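Local coordinates for amino acid adenylation domain-containing protein (Bacillus stratosphericus LAMA 585, PDB 6ULY) that probably selects a keto acid, 4-methyl-2-oxopentanoate, and activates it as its acyl adenylate for a nonribosomal peptide synthetase that builds a depsipeptide, at residues A[100-103]-A[109-112]; A[254-259]-A[276-281]; A[339-344]-A[390-395]. All blocks are in the same frame, centred on the assembly; numbering follows the deposited sequence.

Contact 1 (A[100-103]-A[109-112])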
loop_
_atom_site.group_PDB
_atom_site.type_symbol
_atom_site.label_atom_id
_atom_site.label_comp_id
_atom_site.label_asym_id
_atom_site.label_seq_id
_atom_site.Cartn_x
_atom_site.Cartn_y
_atom_site.Cartn_z
ATOM N N ALA A 100 -0.126 -19.235 -10.772
ATOM C CA ALA A 100 -0.980 -20.041 -9.920
ATOM C C ALA A 100 -0.527 -19.922 -8.469
ATOM O O ALA A 100 0.634 -19.625 -8.174
ATOM C CB ALA A 100 -0.950 -21.503 -10.364
ATOM N N ALA A 101 -1.463 -20.154 -7.554
ATOM C CA ALA A 101 -1.141 -20.081 -6.141
ATOM C C ALA A 101 -0.270 -21.270 -5.733
ATOM O O ALA A 101 -0.359 -22.347 -6.326
ATOM C CB ALA A 101 -2.415 -20.061 -5.302
ATOM N N PRO A 102 0.587 -21.099 -4.722
ATOM C CA PRO A 102 1.338 -22.258 -4.211
ATOM C C PRO A 102 0.437 -23.357 -3.680
ATOM O O PRO A 102 0.812 -24.536 -3.733
ATOM C CB PRO A 102 2.213 -21.652 -3.105
ATOM C CG PRO A 102 1.516 -20.382 -2.713
ATOM C CD PRO A 102 0.880 -19.867 -3.967
ATOM N N THR A 103 -0.741 -23.006 -3.167
ATOM C CA THR A 103 -1.731 -23.985 -2.747
ATOM C C THR A 103 -3.112 -23.348 -2.810
ATOM O O THR A 103 -3.258 -22.130 -2.673
ATOM C CB THR A 103 -1.462 -24.510 -1.329
ATOM O OG1 THR A 103 -2.500 -25.423 -0.953
ATOM C CG2 THR A 103 -1.406 -23.365 -0.320
ATOM N N ALA A 109 -2.166 -15.689 1.288
ATOM C CA ALA A 109 -2.011 -14.391 0.639
ATOM C C ALA A 109 -2.235 -14.490 -0.864
ATOM O O ALA A 109 -3.003 -13.712 -1.442
ATOM C CB ALA A 109 -0.621 -13.826 0.933
ATOM N N ALA A 110 -1.552 -15.432 -1.520
ATOM C CA ALA A 110 -1.718 -15.595 -2.959
ATOM C C ALA A 110 -3.183 -15.794 -3.322
ATOM O O ALA A 110 -3.675 -15.211 -4.293
ATOM C CB ALA A 110 -0.878 -16.774 -3.453
ATOM N N VAL A 111 -3.900 -16.601 -2.542
ATOM C CA VAL A 111 -5.303 -16.869 -2.841
ATOM C C VAL A 111 -6.142 -15.609 -2.663
ATOM O O VAL A 111 -7.100 -15.378 -3.410
ATOM C CB VAL A 111 -5.815 -18.024 -1.962
ATOM C CG1 VAL A 111 -7.330 -18.100 -2.005
ATOM C CG2 VAL A 111 -5.197 -19.336 -2.415
ATOM N N LYS A 112 -5.806 -14.781 -1.669
ATOM C CA LYS A 112 -6.520 -13.521 -1.484
ATOM C C LYS A 112 -6.322 -12.604 -2.685
ATOM O O LYS A 112 -7.275 -11.995 -3.183
ATOM C CB LYS A 112 -6.049 -12.826 -0.202
ATOM C CG LYS A 112 -6.399 -13.556 1.086
ATOM C CD LYS A 112 -5.998 -12.747 2.315
ATOM C CE LYS A 112 -6.359 -13.474 3.605
ATOM N NZ LYS A 112 -5.956 -12.708 4.818
#
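Ala101 and Pro102 lean on Ala110 and Val111 where the loop of a beta-alpha-beta crossover turns back onto the helix it leads into. Strand 94-97, helix 109-120 and the parallel strand 125-128 make up this crossover, and strand 70-74 lies between its two strands. The backbones come close, with CA of Ala101 5.5 Å from CA of Ala110, because small residues meet here. The packed part centres on the methyl of Ala101, which sits 4.1 Å from CB of Ala110 and 4.1 Å from CG2 of Val111. Val111 itself is buried, since Leu139 and Leu142 of helix 139-142 and the nearby Trp143 cover it as well. The solvent side is that of Pro102, an exposed residue at the margin of the contact, although its CD touches CB of Ala110 closely, at 3.6 Å. The second subunit comes up to the helix at the residues flanking the contact, with backbone hydrogen bonds at Ala109 and Arg409 of that subunit close to the like-charged Lys112. Polar ties hold the loop from outside the pairing. Asn108 uses OD1 for the backbone N of Val111 and ND2 for the carbonyl of Thr103, so one amide fastens both segments. Val111 has CG1 anti to its own N (chi1 166°), which leaves CG2 beside that N and puts it 3.4 Å from O of Thr103.

Contact 2 (A[254-259]-A[276-281]); sequences LRWLDW and AMINDY. With SO4 (sulfate ion), chain N; SO4 (sulfate ion), chain O.
The Trp256 indole meets Ile278 at its edge, close to the ring plane: CE3 lies 3.8 Å from CG1 of Ile278, and the two side chains run at about a right angle. Trp218 and Phe275 add edge-to-face ring contacts to the same indole, and NE1 is hydrogen-bonded to OG1 of Thr268, which probably helps to hold the indole's rotation. The Tyr281 ring has the carbonyl O of Met277 in plane at its edge, whereas Leu254 reaches it slantwise, with CD1 4.0 Å from CD1 of Tyr281. The Trp259 ring carries O of Arg255 over one face, toward the rim. Two sulfates, probably from the crystallisation liquor, lie at the edge of the Arg255 guanidinium; NH1 donates to O1 of the chain N sulfate at 2.7 Å (159°), and NH2 to O2 of the chain O sulfate at 3.2 Å. Asp248 O is a further partner of NH1. Helices 255-262 and 272-279 belong to successive beta-alpha-beta units of the large mixed sheet, with strand 267-270 between them in sequence, and the contact joins them through apolar side chains. Ile278 fills the middle: its CD1 comes to 4.1 Å from N of Leu254, and Phe313 and Ile285 cover it from other helices. Leu254 CG stands anti to its carbonyl carbon (chi1 -73°), which turns the isobutyl group toward Tyr281, the N-cap residue of helix 282-285; with chi2 at -179°, CD2 comes to 3.9 Å from CB of Tyr281.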
loop_
_atom_site.group_PDB
_atom_site.type_symbol
_atom_site.label_atom_id
_atom_site.label_comp_id
_atom_site.label_asym_id
_atom_site.label_seq_id
_atom_site.Cartn_x
_atom_site.Cartn_y
_atom_site.Cartn_z
ATOM N N LEU A 254 21.429 -26.169 -11.970
ATOM C CA LEU A 254 22.359 -26.557 -13.026
ATOM C C LEU A 254 21.646 -27.036 -14.282
ATOM O O LEU A 254 22.283 -27.127 -15.337
ATOM C CB LEU A 254 23.308 -27.643 -12.524
ATOM C CG LEU A 254 24.387 -27.179 -11.542
ATOM C CD1 LEU A 254 25.274 -28.351 -11.149
ATOM C CD2 LEU A 254 25.223 -26.040 -12.118
ATOM N N ARG A 255 20.349 -27.337 -14.201
ATOM C CA ARG A 255 19.591 -27.641 -15.408
ATOM C C ARG A 255 19.656 -26.504 -16.415
ATOM O O ARG A 255 19.600 -26.746 -17.625
ATOM C CB ARG A 255 18.141 -27.940 -15.049
ATOM C CG ARG A 255 17.953 -29.322 -14.498
ATOM C CD ARG A 255 16.568 -29.533 -13.940
ATOM N NE ARG A 255 16.446 -30.883 -13.411
ATOM C CZ ARG A 255 15.480 -31.294 -12.601
ATOM N NH1 ARG A 255 14.534 -30.455 -12.203
ATOM N NH2 ARG A 255 15.470 -32.553 -12.184
ATOM N N TRP A 256 19.747 -25.260 -15.942
ATOM C CA TRP A 256 19.956 -24.141 -16.853
ATOM C C TRP A 256 21.127 -24.429 -17.781
ATOM O O TRP A 256 21.025 -24.276 -19.004
ATOM C CB TRP A 256 20.201 -22.858 -16.054
ATOM C CG TRP A 256 19.896 -21.579 -16.781
ATOM C CD1 TRP A 256 19.277 -21.438 -17.992
ATOM C CD2 TRP A 256 20.195 -20.251 -16.329
ATOM N NE1 TRP A 256 19.179 -20.108 -18.321
ATOM C CE2 TRP A 256 19.734 -19.358 -17.316
ATOM C CE3 TRP A 256 20.815 -19.732 -15.186
ATOM C CZ2 TRP A 256 19.868 -17.976 -17.194
ATOM C CZ3 TRP A 256 20.949 -18.360 -15.068
ATOM C CH2 TRP A 256 20.476 -17.497 -16.066
ATOM N N LEU A 257 22.254 -24.859 -17.213
ATOM C CA LEU A 257 23.409 -25.198 -18.037
ATOM C C LEU A 257 23.072 -26.323 -19.009
ATOM O O LEU A 257 23.307 -26.203 -20.217
ATOM C CB LEU A 257 24.592 -25.580 -17.148
ATOM C CG LEU A 257 25.047 -24.509 -16.153
ATOM C CD1 LEU A 257 26.369 -24.910 -15.510
ATOM C CD2 LEU A 257 25.170 -23.147 -16.817
ATOM N N ASP A 258 22.508 -27.423 -18.500
ATOM C CA ASP A 258 22.141 -28.541 -19.367
ATOM C C ASP A 258 21.288 -28.070 -20.532
ATOM O O ASP A 258 21.474 -28.504 -21.677
ATOM C CB ASP A 258 21.362 -29.597 -18.581
ATOM C CG ASP A 258 22.131 -30.144 -17.408
ATOM O OD1 ASP A 258 23.337 -29.848 -17.283
ATOM O OD2 ASP A 258 21.512 -30.872 -16.609
ATOM N N TRP A 259 20.320 -27.199 -20.244
ATOM C CA TRP A 259 19.371 -26.766 -21.259
ATOM C C TRP A 259 20.054 -25.900 -22.310
ATOM O O TRP A 259 19.885 -26.119 -23.514
ATOM C CB TRP A 259 18.218 -26.014 -20.592
ATOM C CG TRP A 259 17.337 -26.879 -19.722
ATOM C CD1 TRP A 259 17.152 -28.229 -19.824
ATOM C CD2 TRP A 259 16.524 -26.447 -18.619
ATOM N NE1 TRP A 259 16.270 -28.662 -18.862
ATOM C CE2 TRP A 259 15.875 -27.590 -18.106
ATOM C CE3 TRP A 259 16.281 -25.207 -18.016
ATOM C CZ2 TRP A 259 14.999 -27.530 -17.024
ATOM C CZ3 TRP A 259 15.410 -25.150 -16.935
ATOM C CH2 TRP A 259 14.781 -26.305 -16.452
ATOM N N ALA A 276 23.265 -15.961 -9.152
ATOM C CA ALA A 276 23.880 -16.270 -7.867
ATOM C C ALA A 276 23.655 -17.727 -7.486
ATOM O O ALA A 276 24.536 -18.362 -6.895
ATOM C CB ALA A 276 23.330 -15.342 -6.789
ATOM N N MET A 277 22.481 -18.276 -7.810
ATOM C CA MET A 277 22.224 -19.682 -7.518
ATOM C C MET A 277 23.213 -20.577 -8.253
ATOM O O MET A 277 23.752 -21.525 -7.672
ATOM C CB MET A 277 20.786 -20.048 -7.896
ATOM C CG MET A 277 19.728 -19.491 -6.964
ATOM S SD MET A 277 18.045 -19.958 -7.434
ATOM C CE MET A 277 17.987 -21.656 -6.877
ATOM N N ILE A 278 23.471 -20.288 -9.531
ATOM C CA ILE A 278 24.441 -21.072 -10.292
ATOM C C ILE A 278 25.826 -20.954 -9.668
ATOM O O ILE A 278 26.563 -21.942 -9.564
ATOM C CB ILE A 278 24.443 -20.631 -11.768
ATOM C CG1 ILE A 278 23.093 -20.937 -12.424
ATOM C CG2 ILE A 278 25.566 -21.316 -12.535
ATOM C CD1 ILE A 278 22.881 -22.403 -12.748
ATOM N N ASN A 279 26.201 -19.747 -9.236
ATOM C CA ASN A 279 27.508 -19.561 -8.612
ATOM C C ASN A 279 27.660 -20.410 -7.356
ATOM O O ASN A 279 28.785 -20.762 -6.980
ATOM C CB ASN A 279 27.730 -18.086 -8.279
ATOM C CG ASN A 279 27.875 -17.227 -9.519
ATOM O OD1 ASN A 279 28.128 -17.734 -10.610
ATOM N ND2 ASN A 279 27.722 -15.919 -9.356
ATOM N N ASP A 280 26.553 -20.746 -6.691
ATOM C CA ASP A 280 26.629 -21.588 -5.503
ATOM C C ASP A 280 27.048 -23.015 -5.824
ATOM O O ASP A 280 27.309 -23.787 -4.895
ATOM C CB ASP A 280 25.281 -21.614 -4.777
ATOM C CG ASP A 280 24.913 -20.274 -4.164
ATOM O OD1 ASP A 280 25.825 -19.475 -3.853
ATOM O OD2 ASP A 280 23.701 -20.024 -3.986
ATOM N N TYR A 281 27.115 -23.383 -7.105
ATOM C CA TYR A 281 27.434 -24.737 -7.535
ATOM C C TYR A 281 28.803 -24.820 -8.203
ATOM O O TYR A 281 28.997 -25.613 -9.127
ATOM C CB TYR A 281 26.364 -25.257 -8.495
ATOM C CG TYR A 281 25.034 -25.578 -7.858
ATOM C CD1 TYR A 281 24.701 -26.884 -7.516
ATOM C CD2 TYR A 281 24.101 -24.580 -7.613
ATOM C CE1 TYR A 281 23.479 -27.186 -6.937
ATOM C CE2 TYR A 281 22.878 -24.870 -7.036
ATOM C CZ TYR A 281 22.573 -26.172 -6.698
ATOM O OH TYR A 281 21.356 -26.462 -6.123
HETATM S S SO4 N . 12.975 -32.634 -9.554
HETATM O O1 SO4 N . 13.024 -31.312 -10.110
HETATM O O2 SO4 N . 11.887 -32.718 -8.618
HETATM O O3 SO4 N . 12.773 -33.589 -10.610
HETATM O O4 SO4 N . 14.212 -32.919 -8.880
HETATM S S SO4 O . 15.836 -35.240 -14.929
HETATM O O1 SO4 O . 15.773 -33.944 -15.543
HETATM O O2 SO4 O . 16.593 -35.156 -13.713
HETATM O O3 SO4 O . 14.506 -35.697 -14.636
HETATM O O4 SO4 O . 16.472 -36.162 -15.825
#

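Contact 3 (A[339-344]-A[390-395])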
loop_
_atom_site.group_PDB
_atom_site.type_symbol
_atom_site.label_atom_id
_atom_site.label_comp_id
_atom_site.label_asym_id
_atom_site.label_seq_id
_atom_site.Cartn_x
_atom_site.Cartn_y
_atom_site.Cartn_z
ATOM N N ALA A 339 11.386 -4.888 -20.577
ATOM C CA ALA A 339 12.635 -4.138 -20.532
ATOM C C ALA A 339 12.590 -2.926 -21.454
ATOM O O ALA A 339 12.009 -2.970 -22.539
ATOM C CB ALA A 339 13.805 -5.038 -20.916
ATOM N N VAL A 340 13.215 -1.835 -21.006
ATOM C CA VAL A 340 13.353 -0.624 -21.805
ATOM C C VAL A 340 14.789 -0.133 -21.870
ATOM O O VAL A 340 15.071 0.826 -22.592
ATOM C CB VAL A 340 12.429 0.496 -21.282
ATOM C CG1 VAL A 340 10.968 0.089 -21.440
ATOM C CG2 VAL A 340 12.745 0.829 -19.826
ATOM N N VAL A 341 15.711 -0.765 -21.143
ATOM C CA VAL A 341 17.136 -0.466 -21.223
ATOM C C VAL A 341 17.902 -1.781 -21.256
ATOM O O VAL A 341 17.529 -2.744 -20.578
ATOM C CB VAL A 341 17.620 0.404 -20.044
ATOM C CG1 VAL A 341 17.086 1.822 -20.164
ATOM C CG2 VAL A 341 17.216 -0.214 -18.713
ATOM N N PHE A 342 18.979 -1.813 -22.040
ATOM C CA PHE A 342 19.871 -2.965 -22.124
ATOM C C PHE A 342 21.311 -2.473 -22.123
ATOM O O PHE A 342 21.647 -1.537 -22.856
ATOM C CB PHE A 342 19.612 -3.790 -23.391
ATOM C CG PHE A 342 18.304 -4.526 -23.390
ATOM C CD1 PHE A 342 18.206 -5.789 -22.835
ATOM C CD2 PHE A 342 17.176 -3.964 -23.968
ATOM C CE1 PHE A 342 17.006 -6.473 -22.843
ATOM C CE2 PHE A 342 15.974 -4.642 -23.980
ATOM C CZ PHE A 342 15.888 -5.898 -23.417
ATOM N N SER A 343 22.154 -3.105 -21.311
ATOM C CA SER A 343 23.573 -2.779 -21.232
ATOM C C SER A 343 24.382 -3.838 -21.970
ATOM O O SER A 343 24.234 -5.036 -21.704
ATOM C CB SER A 343 24.032 -2.690 -19.776
ATOM O OG SER A 343 25.442 -2.572 -19.690
ATOM N N PHE A 344 25.236 -3.395 -22.896
ATOM C CA PHE A 344 26.067 -4.286 -23.699
ATOM C C PHE A 344 27.546 -4.145 -23.353
ATOM O O PHE A 344 28.410 -4.361 -24.207
ATOM C CB PHE A 344 25.867 -4.021 -25.190
ATOM C CG PHE A 344 24.433 -3.881 -25.596
ATOM C CD1 PHE A 344 23.688 -4.990 -25.946
ATOM C CD2 PHE A 344 23.831 -2.634 -25.631
ATOM C CE1 PHE A 344 22.364 -4.860 -26.325
ATOM C CE2 PHE A 344 22.513 -2.499 -26.007
ATOM C CZ PHE A 344 21.779 -3.613 -26.356
ATOM N N ILE A 390 11.954 4.994 -26.495
ATOM C CA ILE A 390 11.829 5.279 -25.072
ATOM C C ILE A 390 12.667 6.501 -24.731
ATOM O O ILE A 390 13.798 6.652 -25.211
ATOM C CB ILE A 390 12.263 4.067 -24.224
ATOM C CG1 ILE A 390 11.337 2.867 -24.464
ATOM C CG2 ILE A 390 12.305 4.444 -22.753
ATOM C CD1 ILE A 390 9.991 2.974 -23.803
ATOM N N THR A 391 12.110 7.380 -23.905
ATOM C CA THR A 391 12.863 8.458 -23.281
ATOM C C THR A 391 12.847 8.234 -21.776
ATOM O O THR A 391 11.795 7.949 -21.198
ATOM C CB THR A 391 12.280 9.836 -23.617
ATOM O OG1 THR A 391 12.063 9.943 -25.031
ATOM C CG2 THR A 391 13.245 10.919 -23.193
ATOM N N ILE A 392 14.013 8.342 -21.154
ATOM C CA ILE A 392 14.142 8.252 -19.708
ATOM C C ILE A 392 14.609 9.603 -19.194
ATOM O O ILE A 392 15.380 10.301 -19.859
ATOM C CB ILE A 392 15.129 7.145 -19.285
ATOM C CG1 ILE A 392 14.781 5.838 -19.997
ATOM C CG2 ILE A 392 15.110 6.979 -17.773
ATOM C CD1 ILE A 392 15.680 4.699 -19.642
ATOM N N ARG A 393 14.137 9.974 -18.007
ATOM C CA ARG A 393 14.648 11.156 -17.334
ATOM C C ARG A 393 14.703 10.885 -15.839
ATOM O O ARG A 393 14.023 9.997 -15.317
ATOM C CB ARG A 393 13.804 12.407 -17.635
ATOM C CG ARG A 393 12.456 12.463 -16.929
ATOM C CD ARG A 393 11.797 13.828 -17.117
ATOM N NE ARG A 393 10.537 13.945 -16.388
ATOM C CZ ARG A 393 9.764 15.028 -16.394
ATOM N NH1 ARG A 393 10.110 16.098 -17.099
ATOM N NH2 ARG A 393 8.637 15.039 -15.697
ATOM N N ILE A 394 15.546 11.658 -15.163
ATOM C CA ILE A 394 15.724 11.593 -13.720
ATOM C C ILE A 394 15.331 12.949 -13.148
ATOM O O ILE A 394 15.845 13.982 -13.593
ATOM C CB ILE A 394 17.178 11.243 -13.349
ATOM C CG1 ILE A 394 17.683 10.048 -14.169
ATOM C CG2 ILE A 394 17.294 10.982 -11.859
ATOM C CD1 ILE A 394 16.998 8.725 -13.863
ATOM N N VAL A 395 14.423 12.948 -12.168
ATOM C CA VAL A 395 13.898 14.177 -11.585
ATOM C C VAL A 395 14.033 14.122 -10.068
ATOM O O VAL A 395 14.198 13.056 -9.471
ATOM C CB VAL A 395 12.424 14.424 -11.975
ATOM C CG1 VAL A 395 12.294 14.585 -13.477
ATOM C CG2 VAL A 395 11.540 13.289 -11.476
#
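A classic beta bulge, in which Val340 and Val341 both face Phe331 of the neighbouring strand, lies in the strand that meets Ile390 and Ile392 here, all four contact residues being buried. The irregularity is visible in the backbone of Val340, whose psi of -5° departs from that of an extended strand. Val340 points at Ile390, and the two side chains run at about a right angle, with CG1 of Val340 3.9 Å from CD1 of Ile390 and CB of Val340 4.1 Å from CG1 of Ile390. The backbones at this point are 6.9 Å apart, measured from CA of Val340 to CA of Ile390, and the segments are joined by side-chain packing, not by strand pairing. Each segment has its backbone partners elsewhere: Val340 bonds to Phe331 and Ile387, Ile390 to Gly6 and Thr391 to Lys413. Strand 338-342 belongs to the nine-stranded mixed sheet and strand 391-395 to the five-stranded antiparallel one, and the contact joins these two sheets of the adenylate-forming fold. The bound keto acyl adenylate touches Ala339, and the side chain of Val341 lies about 7 Å from it. Ile392 reaches across with an outstretched chain (chi2 -180°), bringing its CD1 to 3.2 Å from CG1 of Val341, a separation so short that it is doubtful in detail and may reflect the model. Val410 and Ile412 of strand 408-413 pack on the same isoleucine, and Thr416 on Ile390.

From the N terminus, contact 1 comes first and closes a loop with five residues between its segments, in the connection from strand 94-97 to helix 109-120, within the seven-stranded sheet region and beside the second subunit. Contact 2 follows, bridging 16 residues that include strand 267-270, and ties together two helices of the crossovers that connect strands of the nine-stranded sheet. Contact 3 spans the longest loop, 45 residues, and joins that same sheet to the five-stranded antiparallel one. The three run in series, so none encloses or crosses another. Contacts 1 and 3 lie on opposite sides of the chain's centre, 33 Å apart between centres, and contacts 2 and 3 stay about 13 Å apart at their nearest atoms.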